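Local coordinates for protein putative succinylglutamate desuccinylase / aspartoacylase (Shewanella amazonensis, PDB 3FMC) that is a putative zinc-dependent hydrolase of the succinylglutamate desuccinylase/aspartoacylase family, probably acting on ester bonds, at residues Leu337-Val342 / Val361-Phe366. Numbering follows the deposited sequence. Where two conformers were deposited one is given.
Sequences LPEDGV and VMTKVF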
# COMPACT_ATOMS: atom_id res chain seq x y z
N LEU C 337 -10.85 -29.03 -7.79
CA LEU C 337 -9.44 -29.42 -7.66
C LEU C 337 -9.14 -30.52 -8.66
O LEU C 337 -9.98 -31.37 -8.94
CB LEU C 337 -9.03 -29.91 -6.28
CG LEU C 337 -8.66 -28.94 -5.16
CD1 LEU C 337 -7.74 -29.73 -4.24
CD2 LEU C 337 -7.95 -27.69 -5.61
N PRO C 338 -7.93 -30.48 -9.22
CA PRO C 338 -7.47 -31.45 -10.20
C PRO C 338 -7.18 -32.82 -9.64
O PRO C 338 -7.17 -33.80 -10.38
CB PRO C 338 -6.15 -30.84 -10.68
CG PRO C 338 -6.22 -29.43 -10.29
CD PRO C 338 -6.94 -29.43 -9.02
N GLU C 339 -6.94 -32.90 -8.34
CA GLU C 339 -6.59 -34.15 -7.72
C GLU C 339 -7.16 -34.20 -6.31
O GLU C 339 -7.40 -33.16 -5.71
CB GLU C 339 -5.05 -34.26 -7.67
CG GLU C 339 -4.51 -35.58 -7.18
CD GLU C 339 -3.00 -35.65 -7.20
OE1 GLU C 339 -2.35 -34.66 -7.61
OE2 GLU C 339 -2.47 -36.70 -6.82
N ASP C 340 -7.39 -35.41 -5.81
CA ASP C 340 -7.85 -35.61 -4.44
C ASP C 340 -6.75 -35.05 -3.52
O ASP C 340 -5.56 -35.18 -3.80
CB ASP C 340 -7.98 -37.08 -4.09
CG ASP C 340 -9.08 -37.81 -4.89
OD1 ASP C 340 -9.82 -37.20 -5.69
OD2 ASP C 340 -9.13 -39.03 -4.67
N GLY C 341 -7.16 -34.42 -2.44
CA GLY C 341 -6.22 -33.87 -1.50
C GLY C 341 -6.94 -33.22 -0.37
O GLY C 341 -8.18 -33.32 -0.25
N VAL C 342 -6.15 -32.55 0.48
CA VAL C 342 -6.67 -31.82 1.64
C VAL C 342 -6.33 -30.33 1.52
O VAL C 342 -5.17 -29.98 1.64
CB VAL C 342 -6.04 -32.32 2.97
CG1 VAL C 342 -6.67 -31.57 4.14
CG2 VAL C 342 -6.32 -33.82 3.18
N VAL C 361 -3.01 -27.08 -1.29
CA VAL C 361 -3.60 -28.39 -1.09
C VAL C 361 -2.57 -29.49 -0.92
O VAL C 361 -1.67 -29.63 -1.74
CB VAL C 361 -4.49 -28.73 -2.33
CG1 VAL C 361 -5.19 -30.09 -2.15
CG2 VAL C 361 -5.50 -27.62 -2.56
N MSE C 362 -2.65 -30.27 0.18
CA MSE C 362 -1.78 -31.43 0.31
C MSE C 362 -2.39 -32.56 -0.50
O MSE C 362 -3.60 -32.80 -0.41
CB MSE C 362 -1.67 -31.90 1.78
CG MSE C 362 -1.03 -30.88 2.62
SE MSE C 362 -0.72 -31.59 4.44
CE MSE C 362 -0.02 -29.98 5.27
N THR C 363 -1.58 -33.17 -1.34
CA THR C 363 -1.98 -34.29 -2.14
C THR C 363 -1.10 -35.50 -1.72
O THR C 363 -0.05 -35.35 -1.04
CB THR C 363 -1.80 -34.02 -3.65
OG1 THR C 363 -0.41 -33.91 -3.97
CG2 THR C 363 -2.56 -32.75 -4.05
N LYS C 364 -1.53 -36.69 -2.13
CA LYS C 364 -0.77 -37.94 -1.81
C LYS C 364 -0.53 -38.01 -0.28
O LYS C 364 0.56 -38.35 0.21
CB LYS C 364 0.50 -38.02 -2.63
CG LYS C 364 0.19 -38.03 -4.16
CD LYS C 364 1.46 -37.83 -4.94
CE LYS C 364 1.28 -38.06 -6.45
NZ LYS C 364 -0.03 -37.56 -6.87
N VAL C 365 -1.59 -37.74 0.44
CA VAL C 365 -1.59 -37.70 1.89
C VAL C 365 -1.66 -39.10 2.49
O VAL C 365 -2.35 -39.98 1.96
CB VAL C 365 -2.76 -36.83 2.39
CG1 VAL C 365 -2.90 -36.92 3.90
CG2 VAL C 365 -2.57 -35.35 1.90
N PHE C 366 -0.95 -39.31 3.59
CA PHE C 366 -1.02 -40.59 4.28
C PHE C 366 -1.03 -40.39 5.76
O PHE C 366 -0.62 -39.34 6.27
CB PHE C 366 0.17 -41.43 3.87
CG PHE C 366 1.46 -40.78 4.12
CD1 PHE C 366 2.17 -41.03 5.30
CD2 PHE C 366 2.06 -39.97 3.14
CE1 PHE C 366 3.44 -40.44 5.49
CE2 PHE C 366 3.32 -39.37 3.35
CZ PHE C 366 4.00 -39.62 4.53
O HOH W 1 0.13 -33.67 -6.71
O HOH W 2 -3.77 -36.96 -3.89
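V361 meets L337 tip to tip: in the leucine conformer given, CD1 comes within 3.3 Å of V361 CG1, closer than usual and so doubtful in detail, while V361 CG2 touches both CD1 and CD2 of the leucine. CG1 stands anti to the backbone N (chi1 -178°), which also brings it over G341, where a CB would run into M362 O as well as this methyl. W146 of a second subunit packs on both L337 and V361, so an alanine in place of V361 would probably open a gap under L337 and weaken that shared apolar patch. Next along, M362 makes the paired backbone bonds with V342: its O takes V342 N at 2.7 Å, and its N reaches V342 O at 2.9 Å. This is an antiparallel hydrogen-bonded pair joining strands 341-346 and 357-363, in the C-terminal part of the chain; on the other edge, 357-363 pairs with 290-294. The selenomethionine side chain runs off to Y198 and L200. T363 sets CB and CG2 against D340 O and E339 OE1; its OG1 is hydrogen-bonded to N289 O and accepts a hydrogen bond from a water that also donates to E339 OE1. K364, in the left-handed helical region, turns the chain, and in the glutamate conformer given its NZ forms a 2.6 Å salt bridge to E339 OE2, the extended glutamate crossing the lysine at about a right angle. A second water takes the K364 N-H, with a longer bond to E339 OE2 at 3.2 Å. Last comes V365, whose CG2 rests loosely on V342 CG2, 4.2 Å away.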